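Local coordinates for protein bacteriorhodopsin (Nanosalina sp., PDB 6EYU) that acts as a light-driven inward proton pump, a microbial rhodopsin whose covalently bound retinal absorbs the light, at residues A[46-49]-A[50-53]; A[73-76]-A[77-80]; A[125-128]-A[129-133]; A[209-212]-A[213-217]. All blocks are in the same frame, centred on the assembly; numbering follows the deposited sequence.

Contact 1 (A[46-49]-A[50-53]); sequences IIHF and FIVV. With MUN ([(2~{S})-2,3-bis(oxidanyl)propyl] (~{E})-undec-2-enoate), chain O.
Two consecutive phenylalanines, F49 and F50, meet each other although they are neighbours on one helix: the edge of the F49 ring is turned toward the face of F50 in a T-shaped pair, with centroids 5.2 Å apart and planes at 75°. The pair belongs to helix 42-63 of the seven-helix rhodopsin bundle, where it faces a neighbouring subunit and bound lipid. F49 reaches F50 because its CG stands anti to its backbone N (chi1 170°). The opposite face of F50 is covered by a monoacylglycerol's acyl chain at CAP and CAM, whose CAK comes 3.3 Å from F50 CD2. A flat apolar ring suits this place, since protein and lipid can each cover one face. I46 lies alongside F50, with CG2 of I46 3.8 Å from CE2 of F50, while I47 CG1 meets the same lipid at CAC (3.7 Å). Ordinary helical bonds, such as F50 N to I46 O at 3.1 Å, hold the spacing. H48 and I51 turn inward instead: the imidazole NE2 of H48 is hydrogen-bonded to D220 of helix 198-230, and its ND1 lies 3.8 Å from the methyl CD1 of I51. On the outer side, L136 of a second subunit packs on F49. One turn further on, V53 CG2 sits over the F49 ring in a CH-pi contact, 3.9 Å from the centroid and 21° off the ring normal.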
loop_
_atom_site.group_PDB
_atom_site.type_symbol
_atom_site.label_atom_id
_atom_site.label_comp_id
_atom_site.label_asym_id
_atom_site.label_seq_id
_atom_site.Cartn_x
_atom_site.Cartn_y
_atom_site.Cartn_z
ATOM N N ILE A 46 -9.062 -4.514 16.240
ATOM C CA ILE A 46 -7.933 -3.933 15.520
ATOM C C ILE A 46 -8.432 -3.147 14.314
ATOM O O ILE A 46 -8.112 -1.970 14.150
ATOM C CB ILE A 46 -6.957 -5.016 15.024
ATOM C CG1 ILE A 46 -6.522 -5.917 16.182
ATOM C CG2 ILE A 46 -5.744 -4.373 14.371
ATOM C CD1 ILE A 46 -5.982 -5.159 17.375
ATOM N N ILE A 47 -9.234 -3.804 13.484
ATOM C CA ILE A 47 -9.592 -3.269 12.177
ATOM C C ILE A 47 -10.444 -2.013 12.326
ATOM O O ILE A 47 -10.212 -1.012 11.648
ATOM C CB ILE A 47 -10.369 -4.307 11.347
ATOM C CG1 ILE A 47 -9.420 -5.398 10.846
ATOM C CG2 ILE A 47 -11.068 -3.634 10.175
ATOM C CD1 ILE A 47 -10.102 -6.722 10.576
ATOM N N HIS A 48 -11.364 -2.038 13.285
ATOM C CA HIS A 48 -12.242 -0.900 13.527
ATOM C C HIS A 48 -11.481 0.243 14.193
ATOM O O HIS A 48 -11.727 1.414 13.905
ATOM C CB HIS A 48 -13.428 -1.314 14.400
ATOM C CG HIS A 48 -14.439 -2.156 13.683
ATOM N ND1 HIS A 48 -15.200 -1.677 12.639
ATOM C CD2 HIS A 48 -14.792 -3.453 13.844
ATOM C CE1 HIS A 48 -16.018 -2.627 12.222
ATOM N NE2 HIS A 48 -15.785 -3.717 12.932
ATOM N N PHE A 49 -10.516 -0.105 15.038
ATOM C CA PHE A 49 -9.595 0.884 15.588
ATOM C C PHE A 49 -8.969 1.708 14.469
ATOM O O PHE A 49 -9.016 2.938 14.490
ATOM C CB PHE A 49 -8.497 0.199 16.406
ATOM C CG PHE A 49 -7.378 1.118 16.807
ATOM C CD1 PHE A 49 -7.517 1.970 17.890
ATOM C CD2 PHE A 49 -6.172 1.102 16.125
ATOM C CE1 PHE A 49 -6.487 2.810 18.268
ATOM C CE2 PHE A 49 -5.134 1.933 16.504
ATOM C CZ PHE A 49 -5.295 2.795 17.571
ATOM N N PHE A 50 -8.428 1.022 13.467
ATOM C CA PHE A 50 -7.662 1.684 12.419
ATOM C C PHE A 50 -8.578 2.492 11.506
ATOM O O PHE A 50 -8.187 3.540 10.992
ATOM C CB PHE A 50 -6.885 0.656 11.596
ATOM C CG PHE A 50 -5.520 0.353 12.143
ATOM C CD1 PHE A 50 -4.592 1.367 12.316
ATOM C CD2 PHE A 50 -5.219 -0.911 12.620
ATOM C CE1 PHE A 50 -3.367 1.111 12.901
ATOM C CE2 PHE A 50 -3.994 -1.175 13.203
ATOM C CZ PHE A 50 -3.066 -0.162 13.344
ATOM N N ILE A 51 -9.800 2.008 11.316
ATOM C CA ILE A 51 -10.771 2.703 10.478
ATOM C C ILE A 51 -10.992 4.126 10.981
ATOM O O ILE A 51 -10.866 5.086 10.220
ATOM C CB ILE A 51 -12.125 1.969 10.452
ATOM C CG1 ILE A 51 -12.054 0.761 9.515
ATOM C CG2 ILE A 51 -13.227 2.916 10.004
ATOM C CD1 ILE A 51 -13.143 -0.261 9.758
ATOM N N VAL A 52 -11.299 4.260 12.267
ATOM C CA VAL A 52 -11.694 5.550 12.823
ATOM C C VAL A 52 -10.478 6.436 13.070
ATOM O O VAL A 52 -10.542 7.653 12.896
ATOM C CB VAL A 52 -12.468 5.387 14.145
ATOM C CG1 VAL A 52 -13.856 4.825 13.883
ATOM C CG2 VAL A 52 -11.696 4.503 15.113
ATOM N N VAL A 53 -9.381 5.826 13.506
ATOM C CA VAL A 53 -8.169 6.572 13.819
ATOM C C VAL A 53 -7.550 7.148 12.550
ATOM O O VAL A 53 -7.215 8.332 12.495
ATOM C CB VAL A 53 -7.125 5.684 14.519
ATOM C CG1 VAL A 53 -5.746 6.318 14.432
ATOM C CG2 VAL A 53 -7.520 5.446 15.968
HETATM C CAR MUN O . -2.897 1.229 6.795
HETATM C CAQ MUN O . -3.080 1.472 8.293
HETATM C CAP MUN O . -3.498 0.165 8.965
HETATM C CAO MUN O . -4.458 -0.586 8.044
HETATM C CAN MUN O . -4.322 -2.087 8.297
HETATM C CAM MUN O . -3.839 -2.310 9.730
HETATM C CAK MUN O . -4.750 -3.334 10.403
HETATM C CAH MUN O . -4.977 -4.496 9.438
HETATM C CAF MUN O . -4.978 -5.814 10.213
HETATM C CAC MUN O . -6.106 -6.775 9.836
HETATM C CAA MUN O . -6.156 -8.076 10.639
HETATM O OAD MUN O . -5.595 -8.172 11.730
HETATM O OAB MUN O . -6.869 -9.078 10.059
HETATM C CAE MUN O . -5.970 -10.098 9.621
HETATM C CAG MUN O . -6.315 -11.412 10.323
HETATM O OAJ MUN O . -7.505 -11.961 9.751
HETATM C CAI MUN O . -5.161 -12.400 10.148
HETATM O OAL MUN O . -5.593 -13.709 10.528
#

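Contact 2 (A[73-76]-A[77-80]); sequences WYMD and WMVS. With RET (retinal), chain D; MUN ([(2~{S})-2,3-bis(oxidanyl)propyl] (~{E})-undec-2-enoate), chain B.
The backbone from W73 to S80 stays helical but uneven: W77 N gives W73 O a nearly straight bond (2.9 Å, 170°), whereas D76 O takes V79 N from above its carbonyl plane and S80 N within that plane. A third donor, the hydroxyl of S80, reaches the same D76 O at 3.0 Å, also from above the plane. Serine suits the position, because its short OG can fold back onto the preceding turn and have its proton accepted there.

Among the side chains W77 is central. Its CG stands beside its own backbone N (chi1 -48°), which lays the indole against the turn before it. W73 O rests over one face, and CB of W73 makes a CH-pi contact with that ring, 3.7 Å from the centroid of its six-membered part. The two tryptophans point the same way with planes nearly parallel, yet they are slid so far apart that the rings scarcely overlap. Retinal covers the other face of W77, where CD1 lies 3.5 Å from C14 of the polyene.

At the indole edge, in the ring plane, a water accepts from W77 NE1 (3.1 Å) and donates to D76 OD2 (2.9 Å). S55 of helix 42-63 also bonds D76 OD2, so OD2 has two partners, a serine hydroxyl and the water. Away from the pocket, M75 SD packs on M78 CE at 3.5 Å, two unbranched thioethers lying side by side, M78 also against F112 of helix 101-124. A tryptophan laid flat along the polyene, beside a water-bridged aspartate, is characteristic of the retinal pocket of microbial rhodopsins.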
loop_
_atom_site.group_PDB
_atom_site.type_symbol
_atom_site.label_atom_id
_atom_site.label_comp_id
_atom_site.label_asym_id
_atom_site.label_seq_id
_atom_site.Cartn_x
_atom_site.Cartn_y
_atom_site.Cartn_z
ATOM N N TRP A 73 -10.386 13.489 1.815
ATOM C CA TRP A 73 -11.424 12.466 1.762
ATOM C C TRP A 73 -10.901 11.208 1.075
ATOM O O TRP A 73 -11.174 10.091 1.514
ATOM C CB TRP A 73 -12.656 12.987 1.017
ATOM C CG TRP A 73 -13.402 14.050 1.761
ATOM C CD1 TRP A 73 -13.744 14.042 3.083
ATOM C CD2 TRP A 73 -13.997 15.228 1.203
ATOM N NE1 TRP A 73 -14.450 15.178 3.396
ATOM C CE2 TRP A 73 -14.602 15.932 2.262
ATOM C CE3 TRP A 73 -14.049 15.770 -0.085
ATOM C CZ2 TRP A 73 -15.258 17.146 2.072
ATOM C CZ3 TRP A 73 -14.689 16.982 -0.270
ATOM C CH2 TRP A 73 -15.283 17.657 0.804
ATOM N N TYR A 74 -10.145 11.398 -0.001
ATOM C CA TYR A 74 -9.596 10.278 -0.757
ATOM C C TYR A 74 -8.502 9.576 0.039
ATOM O O TYR A 74 -8.456 8.347 0.099
ATOM C CB TYR A 74 -9.035 10.762 -2.095
ATOM C CG TYR A 74 -10.030 11.538 -2.927
ATOM C CD1 TYR A 74 -11.232 10.964 -3.318
ATOM C CD2 TYR A 74 -9.828 12.883 -3.208
ATOM C CE1 TYR A 74 -12.174 11.687 -4.025
ATOM C CE2 TYR A 74 -10.763 13.614 -3.915
ATOM C CZ TYR A 74 -11.933 13.011 -4.323
ATOM O OH TYR A 74 -12.865 13.734 -5.031
ATOM N N MET A 75 -7.622 10.363 0.649
ATOM C CA MET A 75 -6.578 9.819 1.510
ATOM C C MET A 75 -7.197 9.010 2.645
ATOM O O MET A 75 -6.622 8.021 3.100
ATOM C CB MET A 75 -5.724 10.949 2.087
ATOM C CG MET A 75 -5.024 11.794 1.034
ATOM S SD MET A 75 -4.137 10.800 -0.180
ATOM C CE MET A 75 -2.680 10.345 0.756
ATOM N N ASP A 76 -8.388 9.415 3.073
ATOM C CA ASP A 76 -9.096 8.721 4.143
ATOM C C ASP A 76 -9.715 7.426 3.629
ATOM O O ASP A 76 -9.360 6.335 4.079
ATOM C CB ASP A 76 -10.188 9.620 4.725
ATOM C CG ASP A 76 -10.952 8.954 5.852
ATOM O OD1 ASP A 76 -10.806 7.726 6.027
ATOM O OD2 ASP A 76 -11.690 9.660 6.570
ATOM N N TRP A 77 -10.699 7.559 2.746
ATOM C CA TRP A 77 -11.455 6.409 2.260
ATOM C C TRP A 77 -10.526 5.424 1.567
ATOM O O TRP A 77 -10.800 4.224 1.520
ATOM C CB TRP A 77 -12.544 6.868 1.291
ATOM C CG TRP A 77 -13.348 8.014 1.811
ATOM C CD1 TRP A 77 -13.450 8.415 3.111
ATOM C CD2 TRP A 77 -14.071 8.978 1.038
ATOM N NE1 TRP A 77 -14.248 9.529 3.202
ATOM C CE2 TRP A 77 -14.644 9.894 1.942
ATOM C CE3 TRP A 77 -14.313 9.141 -0.330
ATOM C CZ2 TRP A 77 -15.467 10.937 1.527
ATOM C CZ3 TRP A 77 -15.121 10.185 -0.742
ATOM C CH2 TRP A 77 -15.683 11.074 0.184
ATOM N N MET A 78 -9.349 5.912 1.194
ATOM C CA MET A 78 -8.397 5.125 0.427
ATOM C C MET A 78 -7.949 3.898 1.212
ATOM O O MET A 78 -7.666 2.851 0.630
ATOM C CB MET A 78 -7.186 5.985 0.068
ATOM C CG MET A 78 -5.962 5.196 -0.364
ATOM S SD MET A 78 -4.658 6.285 -0.966
ATOM C CE MET A 78 -5.589 7.796 -1.209
ATOM N N VAL A 79 -7.931 4.011 2.537
ATOM C CA VAL A 79 -7.587 2.870 3.381
ATOM C C VAL A 79 -8.671 2.546 4.407
ATOM O O VAL A 79 -8.823 1.390 4.806
ATOM C CB VAL A 79 -6.242 3.076 4.107
ATOM C CG1 VAL A 79 -5.658 4.443 3.782
ATOM C CG2 VAL A 79 -6.410 2.897 5.608
ATOM N N SER A 80 -9.477 3.540 4.769
ATOM C CA SER A 80 -10.544 3.328 5.744
ATOM C C SER A 80 -11.590 2.353 5.212
ATOM O O SER A 80 -12.067 1.484 5.942
ATOM C CB SER A 80 -11.208 4.656 6.115
ATOM O OG SER A 80 -11.952 5.177 5.028
HETATM C C1 RET D . -16.190 8.366 -4.757
HETATM C C2 RET D . -15.567 8.741 -6.105
HETATM C C3 RET D . -16.601 8.714 -7.230
HETATM C C4 RET D . -17.105 7.292 -7.448
HETATM C C5 RET D . -17.418 6.618 -6.111
HETATM C C6 RET D . -17.035 7.091 -4.892
HETATM C C7 RET D . -17.434 6.374 -3.696
HETATM C C8 RET D . -17.029 6.791 -2.464
HETATM C C9 RET D . -17.354 5.996 -1.307
HETATM C C10 RET D . -16.995 6.414 -0.029
HETATM C C11 RET D . -17.334 5.751 1.172
HETATM C C12 RET D . -16.745 6.387 2.260
HETATM C C13 RET D . -16.763 5.925 3.595
HETATM C C14 RET D . -16.114 6.652 4.601
HETATM C C15 RET D . -15.960 6.266 5.929
HETATM C C16 RET D . -15.085 8.087 -3.737
HETATM C C17 RET D . -17.094 9.494 -4.259
HETATM C C18 RET D . -18.247 5.332 -6.147
HETATM C C19 RET D . -18.145 4.698 -1.482
HETATM C C20 RET D . -17.518 4.641 3.946
HETATM C CAR MUN B . -1.422 9.982 3.361
HETATM C CAQ MUN B . -0.240 9.855 2.398
HETATM C CAP MUN B . -0.104 8.400 1.947
HETATM C CAO MUN B . 1.018 8.294 0.912
HETATM C CAN MUN B . 1.093 9.594 0.109
HETATM C CAM MUN B . 2.518 10.151 0.171
HETATM C CAK MUN B . 2.527 11.591 -0.349
HETATM C CAH MUN B . 3.694 11.779 -1.322
HETATM C CAF MUN B . 4.892 12.381 -0.582
HETATM C CAC MUN B . 4.990 13.910 -0.604
HETATM C CAA MUN B . 4.467 14.592 -1.872
HETATM O OAD MUN B . 3.608 14.055 -2.570
HETATM O OAB MUN B . 4.922 15.860 -2.068
HETATM C CAE MUN B . 3.891 16.670 -2.642
HETATM C CAG MUN B . 4.208 18.148 -2.398
HETATM O OAJ MUN B . 4.344 18.382 -0.994
HETATM C CAI MUN B . 5.516 18.515 -3.104
HETATM O OAL MUN B . 5.963 19.794 -2.645
HETATM O O HOH W 1 -14.521 10.012 6.212
#

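Contact 3 (A[125-128]-A[129-133]); sequences GSIT and PYYVG. With RET (retinal), chain D.
I127 meets both Y130 and Y131 where the loop after helix 101-124 turns into helix 128-145 of the rhodopsin bundle. Just upstream, G125 ends the earlier helix as the C-prime residue of a Schellman motif, a place with positive phi that glycine adopts readily.

From CB, the I127 side chain splits. The branch methyl CG2, set between its backbone N and carbonyl carbon, meets Y131 at the ring atom CE2, 3.4 Å away. CG1, anti to the backbone N (chi1 -161°), lies more loosely beside Y131 CZ at 4.1 Å. The tip, CD1, then continues to Y130, whose CB is 3.9 Å off. A branched aliphatic chain suits the junction because its two arms can serve two aromatic residues at once, while W181 and Y182 of helix 157-183 also press on it.

P129 stands in the first turn of the new helix, where its lack of an N-H costs little, and its ring packs on T117 and L120 of helix 101-124. The turn is tightened by Y131 N, which bonds T128 O at 2.8 Å from well above the carbonyl plane, with a weak second bond to I127 O.

Y130 carries the contact inward. Its hydroxyl is hydrogen-bonded to P178 O, and W181 lies nearly parallel to its ring, so a tyrosine offers a flat ring to W181 and a hydroxyl to the backbone. G133 has no side chain, and one here would run into ring carbon C4 of retinal; G133 C is 3.9 Å from the ring methyl C18. Y130 CD2 lies 3.2 Å from retinal C3.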
loop_
_atom_site.group_PDB
_atom_site.type_symbol
_atom_site.label_atom_id
_atom_site.label_comp_id
_atom_site.label_asym_id
_atom_site.label_seq_id
_atom_site.Cartn_x
_atom_site.Cartn_y
_atom_site.Cartn_z
ATOM N N GLY A 125 -10.394 17.065 -13.377
ATOM C CA GLY A 125 -11.583 17.844 -13.702
ATOM C C GLY A 125 -12.465 17.138 -14.712
ATOM O O GLY A 125 -13.117 17.778 -15.538
ATOM N N SER A 126 -12.495 15.812 -14.636
ATOM C CA SER A 126 -13.241 15.002 -15.594
ATOM C C SER A 126 -14.105 13.979 -14.867
ATOM O O SER A 126 -13.680 13.389 -13.874
ATOM C CB SER A 126 -12.277 14.285 -16.542
ATOM O OG SER A 126 -12.983 13.507 -17.493
ATOM N N ILE A 127 -15.303 13.739 -15.392
ATOM C CA ILE A 127 -16.273 12.888 -14.715
ATOM C C ILE A 127 -16.101 11.428 -15.121
ATOM O O ILE A 127 -16.780 10.546 -14.596
ATOM C CB ILE A 127 -17.718 13.319 -15.030
ATOM C CG1 ILE A 127 -18.680 12.750 -13.984
ATOM C CG2 ILE A 127 -18.120 12.850 -16.420
ATOM C CD1 ILE A 127 -18.521 13.363 -12.611
ATOM N N THR A 128 -15.219 11.180 -16.085
ATOM C CA THR A 128 -15.091 9.851 -16.669
ATOM C C THR A 128 -14.774 8.815 -15.595
ATOM O O THR A 128 -15.496 7.828 -15.451
ATOM C CB THR A 128 -13.994 9.807 -17.749
ATOM O OG1 THR A 128 -14.403 10.580 -18.884
ATOM C CG2 THR A 128 -13.731 8.372 -18.184
ATOM N N PRO A 129 -13.703 9.046 -14.820
ATOM C CA PRO A 129 -13.277 8.067 -13.823
ATOM C C PRO A 129 -14.352 7.807 -12.774
ATOM O O PRO A 129 -14.563 6.662 -12.374
ATOM C CB PRO A 129 -12.047 8.722 -13.178
ATOM C CG PRO A 129 -11.613 9.787 -14.129
ATOM C CD PRO A 129 -12.867 10.257 -14.798
ATOM N N TYR A 130 -15.090 8.851 -12.408
ATOM C CA TYR A 130 -16.225 8.707 -11.504
ATOM C C TYR A 130 -17.129 7.564 -11.958
ATOM O O TYR A 130 -17.631 6.797 -11.138
ATOM C CB TYR A 130 -17.025 10.010 -11.440
ATOM C CG TYR A 130 -18.338 9.890 -10.697
ATOM C CD1 TYR A 130 -19.522 9.646 -11.382
ATOM C CD2 TYR A 130 -18.419 10.189 -9.343
ATOM C CE1 TYR A 130 -20.738 9.621 -10.724
ATOM C CE2 TYR A 130 -19.629 10.166 -8.676
ATOM C CZ TYR A 130 -20.784 9.877 -9.370
ATOM O OH TYR A 130 -21.991 9.840 -8.709
ATOM N N TYR A 131 -17.255 7.402 -13.271
ATOM C CA TYR A 131 -18.201 6.446 -13.834
ATOM C C TYR A 131 -17.692 5.019 -13.667
ATOM O O TYR A 131 -18.454 4.116 -13.319
ATOM C CB TYR A 131 -18.441 6.742 -15.316
ATOM C CG TYR A 131 -19.414 7.874 -15.557
ATOM C CD1 TYR A 131 -20.530 8.036 -14.748
ATOM C CD2 TYR A 131 -19.135 8.864 -16.491
ATOM C CE1 TYR A 131 -21.369 9.124 -14.895
ATOM C CE2 TYR A 131 -19.974 9.950 -16.653
ATOM C CZ TYR A 131 -21.090 10.074 -15.855
ATOM O OH TYR A 131 -21.938 11.145 -16.023
ATOM N N VAL A 132 -16.387 4.837 -13.838
ATOM C CA VAL A 132 -15.740 3.575 -13.504
ATOM C C VAL A 132 -15.968 3.225 -12.037
ATOM O O VAL A 132 -16.365 2.107 -11.710
ATOM C CB VAL A 132 -14.226 3.636 -13.771
ATOM C CG1 VAL A 132 -13.524 2.454 -13.119
ATOM C CG2 VAL A 132 -13.952 3.668 -15.267
ATOM N N GLY A 133 -15.771 4.206 -11.162
ATOM C CA GLY A 133 -16.024 4.024 -9.737
ATOM C C GLY A 133 -17.401 3.447 -9.473
ATOM O O GLY A 133 -17.539 2.440 -8.780
HETATM C C1 RET D . -16.190 8.366 -4.757
HETATM C C2 RET D . -15.567 8.741 -6.105
HETATM C C3 RET D . -16.601 8.714 -7.230
HETATM C C4 RET D . -17.105 7.292 -7.448
HETATM C C5 RET D . -17.418 6.618 -6.111
HETATM C C6 RET D . -17.035 7.091 -4.892
HETATM C C7 RET D . -17.434 6.374 -3.696
HETATM C C8 RET D . -17.029 6.791 -2.464
HETATM C C9 RET D . -17.354 5.996 -1.307
HETATM C C10 RET D . -16.995 6.414 -0.029
HETATM C C11 RET D . -17.334 5.751 1.172
HETATM C C12 RET D . -16.745 6.387 2.260
HETATM C C13 RET D . -16.763 5.925 3.595
HETATM C C14 RET D . -16.114 6.652 4.601
HETATM C C15 RET D . -15.960 6.266 5.929
HETATM C C16 RET D . -15.085 8.087 -3.737
HETATM C C17 RET D . -17.094 9.494 -4.259
HETATM C C18 RET D . -18.247 5.332 -6.147
HETATM C C19 RET D . -18.145 4.698 -1.482
HETATM C C20 RET D . -17.518 4.641 3.946
#

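Contact 4 (A[209-212]-A[213-217]); sequences PFFC and KQVYG. With RET (retinal), chain D.
F210 and V215 cross at about a right angle, and the valine methyl CG2 touches the ring at CE2 (3.5 Å). F211 instead runs alongside V215, with its CD1 4.0 Å from that same CG2; one methyl of the compact valine thus meets both phenylalanine rings. Q214 crosses F210 at a steep angle too, its CB 3.7 Å from CE1 of the ring.

The spacing of these side chains reflects a wider, pi-type turn at 210-212: V215 N bonds F210 O, five residues back, at 3.0 Å and almost straight (176°). The helix is kinked at P209, whose nitrogen has no bond to the preceding turn.

K213 runs into the retinal pocket, against the direction of F210. Its chain is extended from CA to CE and bends only at the last torsion (chi4 82°), which swings NZ into a covalent link with retinal C15 (1.3 Å), the Schiff base that defines rhodopsins. Lysine supplies both the primary amine for the imine and the length to reach the polyene. P209 CB approaches NZ at 3.7 Å, while CB of C212 lies 3.8 Å from the retinal methyl C20, both bordering the attachment point.

Within the all-helical bundle, helix 198-230 is flanked by four others: helices 42-63 and 72-93 meet K213, helix 14-38 packs on Q214 through Y20, and helix 157-183 on C212 through Y177.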
loop_
_atom_site.group_PDB
_atom_site.type_symbol
_atom_site.label_atom_id
_atom_site.label_comp_id
_atom_site.label_asym_id
_atom_site.label_seq_id
_atom_site.Cartn_x
_atom_site.Cartn_y
_atom_site.Cartn_z
ATOM N N PRO A 209 -19.909 9.434 7.355
ATOM C CA PRO A 209 -18.811 8.602 7.837
ATOM C C PRO A 209 -18.937 8.231 9.312
ATOM O O PRO A 209 -18.481 7.162 9.718
ATOM C CB PRO A 209 -17.584 9.483 7.608
ATOM C CG PRO A 209 -17.948 10.315 6.428
ATOM C CD PRO A 209 -19.426 10.565 6.542
ATOM N N PHE A 210 -19.563 9.097 10.101
ATOM C CA PHE A 210 -19.856 8.777 11.493
ATOM C C PHE A 210 -20.622 7.462 11.583
ATOM O O PHE A 210 -20.321 6.616 12.426
ATOM C CB PHE A 210 -20.670 9.897 12.146
ATOM C CG PHE A 210 -20.981 9.649 13.595
ATOM C CD1 PHE A 210 -19.993 9.768 14.559
ATOM C CD2 PHE A 210 -22.221 9.160 13.974
ATOM C CE1 PHE A 210 -20.251 9.458 15.881
ATOM C CE2 PHE A 210 -22.492 8.868 15.298
ATOM C CZ PHE A 210 -21.505 9.016 16.253
ATOM N N PHE A 211 -21.546 7.256 10.650
ATOM C CA PHE A 211 -22.410 6.082 10.684
ATOM C C PHE A 211 -21.713 4.865 10.082
ATOM O O PHE A 211 -22.048 3.725 10.412
ATOM C CB PHE A 211 -23.719 6.361 9.942
ATOM C CG PHE A 211 -24.736 7.099 10.767
ATOM C CD1 PHE A 211 -25.523 6.420 11.684
ATOM C CD2 PHE A 211 -24.784 8.483 10.750
ATOM C CE1 PHE A 211 -26.379 7.104 12.526
ATOM C CE2 PHE A 211 -25.652 9.173 11.576
ATOM C CZ PHE A 211 -26.449 8.482 12.467
ATOM N N CYS A 212 -20.679 5.106 9.281
ATOM C CA CYS A 212 -20.017 4.029 8.547
ATOM C C CYS A 212 -18.747 3.559 9.256
ATOM O O CYS A 212 -18.151 2.551 8.878
ATOM C CB CYS A 212 -19.678 4.481 7.126
ATOM S SG CYS A 212 -21.117 4.921 6.124
ATOM N N LYS A 213 -18.311 4.325 10.250
ATOM C CA LYS A 213 -17.092 4.018 10.992
ATOM C C LYS A 213 -17.396 3.892 12.490
ATOM O O LYS A 213 -17.394 2.792 13.041
ATOM C CB LYS A 213 -16.044 5.105 10.746
ATOM C CG LYS A 213 -15.626 5.118 9.273
ATOM C CD LYS A 213 -14.572 6.192 8.996
ATOM C CE LYS A 213 -14.144 6.163 7.525
ATOM N NZ LYS A 213 -15.115 6.911 6.713
ATOM N N GLN A 214 -17.661 5.022 13.139
ATOM C CA GLN A 214 -17.868 5.041 14.584
ATOM C C GLN A 214 -19.003 4.101 14.978
ATOM O O GLN A 214 -18.807 3.168 15.757
ATOM C CB GLN A 214 -18.181 6.462 15.062
ATOM C CG GLN A 214 -16.951 7.277 15.427
ATOM C CD GLN A 214 -16.594 8.301 14.367
ATOM O OE1 GLN A 214 -16.369 9.473 14.670
ATOM N NE2 GLN A 214 -16.512 7.856 13.118
ATOM N N VAL A 215 -20.175 4.318 14.389
ATOM C CA VAL A 215 -21.349 3.507 14.692
ATOM C C VAL A 215 -21.141 2.065 14.240
ATOM O O VAL A 215 -21.536 1.125 14.929
ATOM C CB VAL A 215 -22.605 4.067 13.999
ATOM C CG1 VAL A 215 -23.787 3.131 14.205
ATOM C CG2 VAL A 215 -22.922 5.460 14.520
ATOM N N TYR A 216 -20.499 1.899 13.088
ATOM C CA TYR A 216 -20.442 0.604 12.419
ATOM C C TYR A 216 -19.572 -0.369 13.206
ATOM O O TYR A 216 -19.895 -1.551 13.324
ATOM C CB TYR A 216 -19.890 0.768 11.002
ATOM C CG TYR A 216 -19.403 -0.520 10.376
ATOM C CD1 TYR A 216 -20.302 -1.509 9.999
ATOM C CD2 TYR A 216 -18.080 -0.657 9.976
ATOM C CE1 TYR A 216 -19.883 -2.640 9.325
ATOM C CE2 TYR A 216 -17.650 -1.783 9.298
ATOM C CZ TYR A 216 -18.554 -2.773 8.979
ATOM O OH TYR A 216 -18.128 -3.903 8.322
ATOM N N GLY A 217 -18.496 0.149 13.792
ATOM C CA GLY A 217 -17.581 -0.671 14.576
ATOM C C GLY A 217 -18.274 -1.335 15.750
ATOM O O GLY A 217 -18.079 -2.523 16.006
HETATM C C1 RET D . -16.190 8.366 -4.757
HETATM C C2 RET D . -15.567 8.741 -6.105
HETATM C C3 RET D . -16.601 8.714 -7.230
HETATM C C4 RET D . -17.105 7.292 -7.448
HETATM C C5 RET D . -17.418 6.618 -6.111
HETATM C C6 RET D . -17.035 7.091 -4.892
HETATM C C7 RET D . -17.434 6.374 -3.696
HETATM C C8 RET D . -17.029 6.791 -2.464
HETATM C C9 RET D . -17.354 5.996 -1.307
HETATM C C10 RET D . -16.995 6.414 -0.029
HETATM C C11 RET D . -17.334 5.751 1.172
HETATM C C12 RET D . -16.745 6.387 2.260
HETATM C C13 RET D . -16.763 5.925 3.595
HETATM C C14 RET D . -16.114 6.652 4.601
HETATM C C15 RET D . -15.960 6.266 5.929
HETATM C C16 RET D . -15.085 8.087 -3.737
HETATM C C17 RET D . -17.094 9.494 -4.259
HETATM C C18 RET D . -18.247 5.332 -6.147
HETATM C C19 RET D . -18.145 4.698 -1.482
HETATM C C20 RET D . -17.518 4.641 3.946
#

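Contacts 1 and 2 are fully buried, and contact 4 mixes a buried lysine with partly exposed F210, F211 and V215, F210 touching lipid. Contact 3 lies farthest out, its centre about 20 Å from the chain's centre, and is the one that includes a loop. Three contacts converge on K213: I51 and V52 of contact 1 pack on its aliphatic stem, and W77 and S80 of contact 2 near CE and NZ. Contacts 2, 3 and 4 all touch retinal, at the polyene, the ring and the Schiff base. Their chemistry follows: polar and water-linked near the Schiff base, aromatic at the ring, and mostly apolar in contact 1, apart from H48, which bonds D220.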